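PDB 4G6T: type III chaperone protein ShcA from Pseudomonas syringae pv. tomato, which probably acts as a type III secretion chaperone of the CesT family, binding an effector protein and preparing it for export. Local coordinates for residues C33-D38 and L43-D48; Q69-G74 and P84-D89; N39-T44 and E120-W125. All coordinates share one frame; numbering follows the deposited sequence. Where two conformers were deposited one is given.

Interaction 1: C33-D38 and L43-D48; sequences CNMIID and LTLSCD
Cys33 N donates to Leu45 O over 2.7 Å, the shortest bond of this antiparallel beta hairpin. Strands 32-37 and 41-48 form the hairpin at one side of the chaperone sheet. Leu45 N returns a bond to Cys33 O at 2.9 Å, so the two residues are a hydrogen-bonded pair. Met35 and Leu43 form the next such pair. Met35 N donates to Leu43 O at 2.8 Å. Leu43 N bonds to Met35 O at 3.0 Å. Asn34 and Thr44 sit between these pairs as a non-hydrogen-bonded pair, and their side chains run side by side on the face opposite to Met35 and Leu43. There Thr44 OG1 points its hydrogen at Asn34 OD1, but that oxygen is crowded in the model and the bond is doubtful in detail.

Cys33, Met35, Leu43 and Leu45 share the other face, where helix 108-127 covers the two leucines. Met35 starts with CG anti to its carbonyl carbon (chi1 -66°) and bends at chi3 (-83°). The bend turns the methyl across to the neighbouring strand, against both leucines. Met35, Ile36 and Ile37 also pair antiparallel with a strand of another protein's chain, so the sheet runs on across the interface. The Met35 methyl packs tightly: CE lies 3.4 Å from Leu43 CD2 and 3.5 Å from Leu45 CG.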
# COMPACT_ATOMS: atom_id res chain seq x y z
N CYS A 33 -2.83 0.50 5.27
CA CYS A 33 -4.10 0.36 4.53
C CYS A 33 -3.88 -0.73 3.50
O CYS A 33 -3.27 -0.46 2.47
CB CYS A 33 -4.51 1.65 3.83
SG CYS A 33 -6.09 1.47 2.92
N ASN A 34 -4.43 -1.94 3.72
CA ASN A 34 -4.32 -3.07 2.81
C ASN A 34 -5.40 -3.03 1.80
O ASN A 34 -6.59 -2.78 2.18
CB ASN A 34 -4.44 -4.38 3.58
CG ASN A 34 -3.34 -4.63 4.55
OD1 ASN A 34 -2.25 -4.06 4.42
ND2 ASN A 34 -3.59 -5.48 5.53
N MET A 35 -5.08 -3.30 0.55
CA MET A 35 -6.00 -3.20 -0.54
C MET A 35 -5.78 -4.39 -1.50
O MET A 35 -4.68 -4.93 -1.63
CB MET A 35 -5.77 -1.95 -1.35
CG MET A 35 -6.08 -0.66 -0.62
SD MET A 35 -5.45 0.72 -1.63
CE MET A 35 -3.74 0.66 -1.08
N ILE A 36 -6.87 -4.82 -2.16
CA ILE A 36 -6.79 -5.70 -3.30
C ILE A 36 -7.22 -4.98 -4.54
O ILE A 36 -8.27 -4.32 -4.54
CB ILE A 36 -7.59 -7.02 -3.12
CG1 ILE A 36 -7.03 -7.84 -1.96
CG2 ILE A 36 -7.64 -7.81 -4.45
CD1 ILE A 36 -7.90 -8.98 -1.43
N ILE A 37 -6.43 -5.03 -5.62
CA ILE A 37 -6.66 -4.33 -6.85
C ILE A 37 -6.99 -5.33 -7.92
O ILE A 37 -6.27 -6.28 -8.14
CB ILE A 37 -5.46 -3.39 -7.27
CG1 ILE A 37 -5.41 -2.18 -6.35
CG2 ILE A 37 -5.61 -2.92 -8.70
CD1 ILE A 37 -5.13 -2.45 -4.93
N ASP A 38 -8.12 -5.09 -8.58
CA ASP A 38 -8.56 -5.87 -9.72
C ASP A 38 -8.66 -7.36 -9.45
O ASP A 38 -8.45 -8.16 -10.36
CB ASP A 38 -7.72 -5.52 -10.93
CG ASP A 38 -8.03 -4.13 -11.50
OD1 ASP A 38 -9.17 -3.66 -11.37
OD2 ASP A 38 -7.14 -3.54 -12.09
N LEU A 43 -1.71 -4.95 -2.30
CA LEU A 43 -0.99 -3.65 -2.19
C LEU A 43 -1.27 -3.14 -0.80
O LEU A 43 -2.36 -3.32 -0.21
CB LEU A 43 -1.39 -2.67 -3.28
CG LEU A 43 -0.53 -1.44 -3.65
CD1 LEU A 43 -0.64 -1.09 -5.12
CD2 LEU A 43 -0.95 -0.23 -2.81
N THR A 44 -0.29 -2.50 -0.18
CA THR A 44 -0.47 -1.87 1.11
C THR A 44 0.09 -0.48 1.07
O THR A 44 1.16 -0.26 0.49
CB THR A 44 0.09 -2.62 2.31
OG1 THR A 44 -0.40 -3.98 2.27
CG2 THR A 44 -0.52 -1.95 3.53
N LEU A 45 -0.62 0.47 1.63
CA LEU A 45 -0.05 1.80 1.91
C LEU A 45 0.33 1.87 3.37
O LEU A 45 -0.49 1.52 4.25
CB LEU A 45 -1.05 2.87 1.62
CG LEU A 45 -1.60 3.09 0.24
CD1 LEU A 45 -2.61 4.21 0.19
CD2 LEU A 45 -0.49 3.31 -0.78
N SER A 46 1.55 2.30 3.68
CA SER A 46 2.08 2.26 5.02
C SER A 46 2.66 3.63 5.38
O SER A 46 3.49 4.15 4.62
CB SER A 46 3.15 1.19 5.17
OG SER A 46 3.60 0.96 6.50
N CYS A 47 2.24 4.18 6.53
CA CYS A 47 2.69 5.50 6.91
C CYS A 47 3.96 5.39 7.74
O CYS A 47 3.96 4.79 8.80
CB CYS A 47 1.63 6.16 7.81
SG CYS A 47 0.11 6.50 6.96
N ASP A 48 5.05 5.99 7.26
CA ASP A 48 6.27 5.99 8.04
C ASP A 48 6.42 7.38 8.63
O ASP A 48 7.01 8.28 8.02
CB ASP A 48 7.45 5.59 7.18
CG ASP A 48 8.73 5.48 7.97
OD1 ASP A 48 8.76 5.87 9.15
OD2 ASP A 48 9.74 5.01 7.37

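Interaction 2: Q69-G74 and P84-D89; sequences QCLLAG and PGLGLD
The backbones of helix 68-74 and strand 85-88 come nearest at Gly74 and Leu86, with CA atoms 6.8 Å apart. Here a short helix packs beside an edge strand, within this chain, of the antiparallel sheet, and the contact is van der Waals packing of one leucine on the helix. Leu86 carries it from the strand. The side chain leaves the strand toward the helix. With chi1 at 74°, CG sits between the backbone N and the carbonyl carbon, and both methyls are presented to the last turn of the helix. Leu86 CD1 rests against the backbone of that turn, 3.6 Å from Leu71 O. Leu86 CD2 meets Leu71 CD2 at 4.1 Å, methyl against methyl, and the two leucine side chains cross at about a right angle.

Trp125 of helix 108-127 touches both leucines and links this corner to the long helix. Trp121 of the same helix donates from NE1 to Gly85 O, next to Leu86 in the strand. The strand itself is held in the sheet: Gly85 shares backbone hydrogen bonds with Tyr98, and Gly87 with His96. Gly74 has no side chain, and Leu86 lies over its main chain, with Leu86 CG 4.3 Å from Gly74 C.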
# COMPACT_ATOMS: atom_id res chain seq x y z
N GLN A 69 19.77 -13.26 -10.67
CA GLN A 69 20.43 -12.13 -11.37
C GLN A 69 19.49 -11.14 -12.04
O GLN A 69 19.76 -9.93 -12.09
CB GLN A 69 21.46 -12.62 -12.41
CG GLN A 69 22.50 -13.55 -11.80
CD GLN A 69 23.75 -13.74 -12.66
OE1 GLN A 69 24.26 -12.80 -13.28
NE2 GLN A 69 24.28 -14.97 -12.65
N CYS A 70 18.36 -11.63 -12.58
CA CYS A 70 17.37 -10.77 -13.21
C CYS A 70 16.66 -9.92 -12.15
O CYS A 70 16.43 -8.71 -12.37
CB CYS A 70 16.32 -11.61 -13.93
SG CYS A 70 17.02 -12.60 -15.26
N LEU A 71 16.35 -10.54 -11.03
CA LEU A 71 15.66 -9.82 -9.95
C LEU A 71 16.62 -8.75 -9.40
O LEU A 71 16.21 -7.59 -9.18
CB LEU A 71 15.21 -10.74 -8.86
CG LEU A 71 14.05 -11.70 -9.27
CD1 LEU A 71 13.83 -12.72 -8.19
CD2 LEU A 71 12.78 -10.92 -9.59
N LEU A 72 17.90 -9.12 -9.26
CA LEU A 72 18.90 -8.11 -8.78
C LEU A 72 19.10 -6.96 -9.76
O LEU A 72 19.38 -5.83 -9.31
CB LEU A 72 20.22 -8.79 -8.41
CG LEU A 72 20.22 -9.49 -7.08
CD1 LEU A 72 21.27 -10.61 -6.94
CD2 LEU A 72 20.29 -8.52 -5.91
N ALA A 73 18.96 -7.15 -11.05
CA ALA A 73 18.96 -6.05 -12.00
C ALA A 73 17.74 -5.15 -11.82
O ALA A 73 17.84 -3.95 -11.77
CB ALA A 73 19.05 -6.60 -13.40
N GLY A 74 16.58 -5.79 -11.69
CA GLY A 74 15.36 -5.09 -11.29
C GLY A 74 15.49 -4.23 -10.05
O GLY A 74 14.88 -3.14 -10.03
N PRO A 84 9.62 2.09 -9.05
CA PRO A 84 9.59 1.14 -8.00
C PRO A 84 10.77 0.20 -7.87
O PRO A 84 11.47 -0.01 -8.87
CB PRO A 84 8.35 0.25 -8.33
CG PRO A 84 7.76 0.83 -9.49
CD PRO A 84 8.54 1.98 -10.04
N GLY A 85 10.98 -0.31 -6.72
CA GLY A 85 12.05 -1.24 -6.43
C GLY A 85 11.50 -2.61 -6.17
O GLY A 85 10.27 -2.85 -6.24
N LEU A 86 12.40 -3.51 -5.84
CA LEU A 86 12.05 -4.84 -5.35
C LEU A 86 13.13 -5.38 -4.42
O LEU A 86 14.32 -4.92 -4.40
CB LEU A 86 11.78 -5.77 -6.53
CG LEU A 86 12.90 -6.31 -7.39
CD1 LEU A 86 13.72 -7.38 -6.62
CD2 LEU A 86 12.41 -6.88 -8.74
N GLY A 87 12.75 -6.34 -3.61
CA GLY A 87 13.64 -7.03 -2.74
C GLY A 87 12.96 -8.23 -2.12
O GLY A 87 11.75 -8.40 -2.25
N LEU A 88 13.74 -9.02 -1.41
CA LEU A 88 13.27 -10.18 -0.69
C LEU A 88 13.06 -9.87 0.76
O LEU A 88 13.95 -9.38 1.48
CB LEU A 88 14.25 -11.34 -0.88
CG LEU A 88 13.96 -12.64 -0.10
CD1 LEU A 88 12.67 -13.30 -0.58
CD2 LEU A 88 15.16 -13.59 -0.23
N ASP A 89 11.89 -10.18 1.27
CA ASP A 89 11.66 -10.19 2.66
C ASP A 89 11.95 -11.57 3.27
O ASP A 89 11.33 -12.57 2.90
CB ASP A 89 10.20 -9.83 2.97
CG ASP A 89 9.85 -10.05 4.43
OD1 ASP A 89 10.60 -9.59 5.32
OD2 ASP A 89 8.79 -10.66 4.69

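Interaction 3: N39-T44 and E120-W125; sequences NTFALT and EWMRGW
Phe41 projects from its strand toward helix 108-127 and sits between the side chains of Met122 and Arg123. The Phe41 and Met122 side chains run alongside each other, pointing opposite ways. The methionine bends at chi3 (68°), which brings its methyl back to the root of the phenylalanine: Met122 CE lies 3.7 Å from Phe41 CD1. The same methyl is 3.7 Å from Ala42 O. Met122 SD is 5.5 Å from the centre of the Phe41 ring and stands obliquely to it, a Met-aromatic contact. Arg123 comes to the far end of the ring. Its guanidinium turns one face to the ring's edge, with the two planes 71° apart. Arg123 NH1 is 3.7 Å from Phe41 CE2 and lies near the ring plane.

The contact joins the start of strand 41-48 to the long C-terminal helix that covers this face of the sheet. A classic beta bulge at the hairpin end sets both Thr40 and Phe41 opposite Ile37. Leu119 of the same helix also touches Phe41.

Glu120, one turn earlier, fixes the rotation of the guanidinium. The two form a side-on salt bridge: Arg123 NE to Glu120 OE1 and Arg123 NH2 to Glu120 OE2, both 2.9 Å and both nearly straight. OE2 uses its syn lone pair. That oxygen also bonds to an aromatic side chain of another protein's chain.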
# COMPACT_ATOMS: atom_id res chain seq x y z
N ASN A 39 -9.02 -7.71 -8.22
CA ASN A 39 -9.05 -9.09 -7.70
C ASN A 39 -7.80 -9.89 -8.00
O ASN A 39 -7.84 -11.13 -8.13
CB ASN A 39 -10.27 -9.90 -8.18
CG ASN A 39 -10.56 -11.11 -7.27
OD1 ASN A 39 -10.33 -11.06 -6.06
ND2 ASN A 39 -11.05 -12.21 -7.85
N THR A 40 -6.67 -9.18 -8.06
CA THR A 40 -5.44 -9.80 -8.55
C THR A 40 -4.22 -9.42 -7.75
O THR A 40 -3.40 -10.26 -7.48
CB THR A 40 -5.10 -9.46 -10.04
OG1 THR A 40 -6.22 -9.64 -10.93
CG2 THR A 40 -4.05 -10.43 -10.57
N PHE A 41 -4.09 -8.14 -7.40
CA PHE A 41 -2.86 -7.67 -6.79
C PHE A 41 -3.09 -7.30 -5.33
O PHE A 41 -4.09 -6.63 -4.99
CB PHE A 41 -2.34 -6.46 -7.51
CG PHE A 41 -1.87 -6.73 -8.88
CD1 PHE A 41 -0.75 -7.56 -9.05
CD2 PHE A 41 -2.43 -6.12 -9.96
CE1 PHE A 41 -0.26 -7.80 -10.30
CE2 PHE A 41 -1.91 -6.35 -11.22
CZ PHE A 41 -0.84 -7.20 -11.38
N ALA A 42 -2.13 -7.62 -4.50
CA ALA A 42 -2.11 -7.23 -3.13
C ALA A 42 -1.20 -6.03 -2.89
O ALA A 42 -0.03 -6.13 -3.24
CB ALA A 42 -1.71 -8.39 -2.23
N LEU A 43 -1.71 -4.95 -2.30
CA LEU A 43 -0.99 -3.65 -2.19
C LEU A 43 -1.27 -3.14 -0.80
O LEU A 43 -2.36 -3.32 -0.21
CB LEU A 43 -1.39 -2.67 -3.28
CG LEU A 43 -0.53 -1.44 -3.65
CD1 LEU A 43 -0.64 -1.09 -5.12
CD2 LEU A 43 -0.95 -0.23 -2.81
N THR A 44 -0.29 -2.50 -0.18
CA THR A 44 -0.47 -1.87 1.11
C THR A 44 0.09 -0.48 1.07
O THR A 44 1.16 -0.26 0.49
CB THR A 44 0.09 -2.62 2.31
OG1 THR A 44 -0.40 -3.98 2.27
CG2 THR A 44 -0.52 -1.95 3.53
N GLU A 120 1.85 -1.71 -12.54
CA GLU A 120 2.36 -2.17 -13.85
C GLU A 120 3.72 -2.87 -13.69
O GLU A 120 4.01 -3.86 -14.41
CB GLU A 120 2.33 -1.10 -14.86
CG GLU A 120 0.88 -0.59 -15.21
CD GLU A 120 -0.16 -1.73 -15.39
OE1 GLU A 120 0.03 -2.57 -16.29
OE2 GLU A 120 -1.11 -1.87 -14.60
N TRP A 121 4.55 -2.42 -12.76
CA TRP A 121 5.80 -3.11 -12.40
C TRP A 121 5.54 -4.49 -11.89
O TRP A 121 6.16 -5.48 -12.36
CB TRP A 121 6.52 -2.23 -11.34
CG TRP A 121 7.75 -2.74 -10.64
CD1 TRP A 121 7.88 -3.14 -9.33
CD2 TRP A 121 9.10 -2.79 -11.17
NE1 TRP A 121 9.21 -3.39 -9.03
CE2 TRP A 121 9.94 -3.17 -10.11
CE3 TRP A 121 9.63 -2.48 -12.41
CZ2 TRP A 121 11.34 -3.31 -10.31
CZ3 TRP A 121 11.00 -2.63 -12.60
CH2 TRP A 121 11.80 -3.07 -11.56
N MET A 122 4.58 -4.66 -10.98
CA MET A 122 4.13 -5.95 -10.48
C MET A 122 3.65 -6.83 -11.63
O MET A 122 3.99 -8.00 -11.69
CB MET A 122 3.04 -5.72 -9.44
CG MET A 122 3.61 -5.13 -8.15
SD MET A 122 2.38 -4.40 -7.08
CE MET A 122 1.49 -5.92 -6.56
N ARG A 123 2.88 -6.25 -12.52
CA ARG A 123 2.31 -7.01 -13.65
C ARG A 123 3.47 -7.56 -14.48
O ARG A 123 3.47 -8.75 -14.83
CB ARG A 123 1.38 -6.17 -14.47
CG ARG A 123 0.66 -6.98 -15.54
CD ARG A 123 -0.22 -6.16 -16.46
NE ARG A 123 -1.00 -5.17 -15.73
CZ ARG A 123 -2.09 -5.39 -14.99
NH1 ARG A 123 -2.60 -6.60 -14.82
NH2 ARG A 123 -2.65 -4.36 -14.38
N GLY A 124 4.44 -6.71 -14.77
CA GLY A 124 5.58 -7.13 -15.63
C GLY A 124 6.32 -8.27 -15.00
O GLY A 124 6.68 -9.28 -15.68
N TRP A 125 6.60 -8.21 -13.70
CA TRP A 125 7.35 -9.28 -13.05
C TRP A 125 6.61 -10.59 -12.98
O TRP A 125 7.18 -11.66 -12.93
CB TRP A 125 7.81 -8.87 -11.63
CG TRP A 125 9.01 -7.95 -11.72
CD1 TRP A 125 9.05 -6.59 -11.50
CD2 TRP A 125 10.37 -8.32 -12.20
NE1 TRP A 125 10.32 -6.10 -11.77
CE2 TRP A 125 11.13 -7.08 -12.23
CE3 TRP A 125 10.96 -9.52 -12.60
CZ2 TRP A 125 12.48 -7.05 -12.60
CZ3 TRP A 125 12.32 -9.47 -12.99
CH2 TRP A 125 13.05 -8.27 -12.99

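In the fold
From the N terminus, interaction 1 comes first and closes the short hairpin turn between strands 32-37 and 41-48. Segment 39-44 starts in that turn and shares Leu43 and Thr44 with interaction 1. Interaction 3 therefore crosses interaction 1 before running on to helix 108-127, and it closes the longest loop. Interaction 2 lies wholly within that loop. It joins helix 68-74 to strand 85-88 at the other edge of the sheet. The centres of interactions 1 and 2 are about 20 Å apart and the two do not touch. Interaction 3 meets both: Phe41 O packs on Ile36, and Trp121 and Trp125 reach the segments of interaction 2. The C-terminal helix packs on strands at both edges of the chain's sheet.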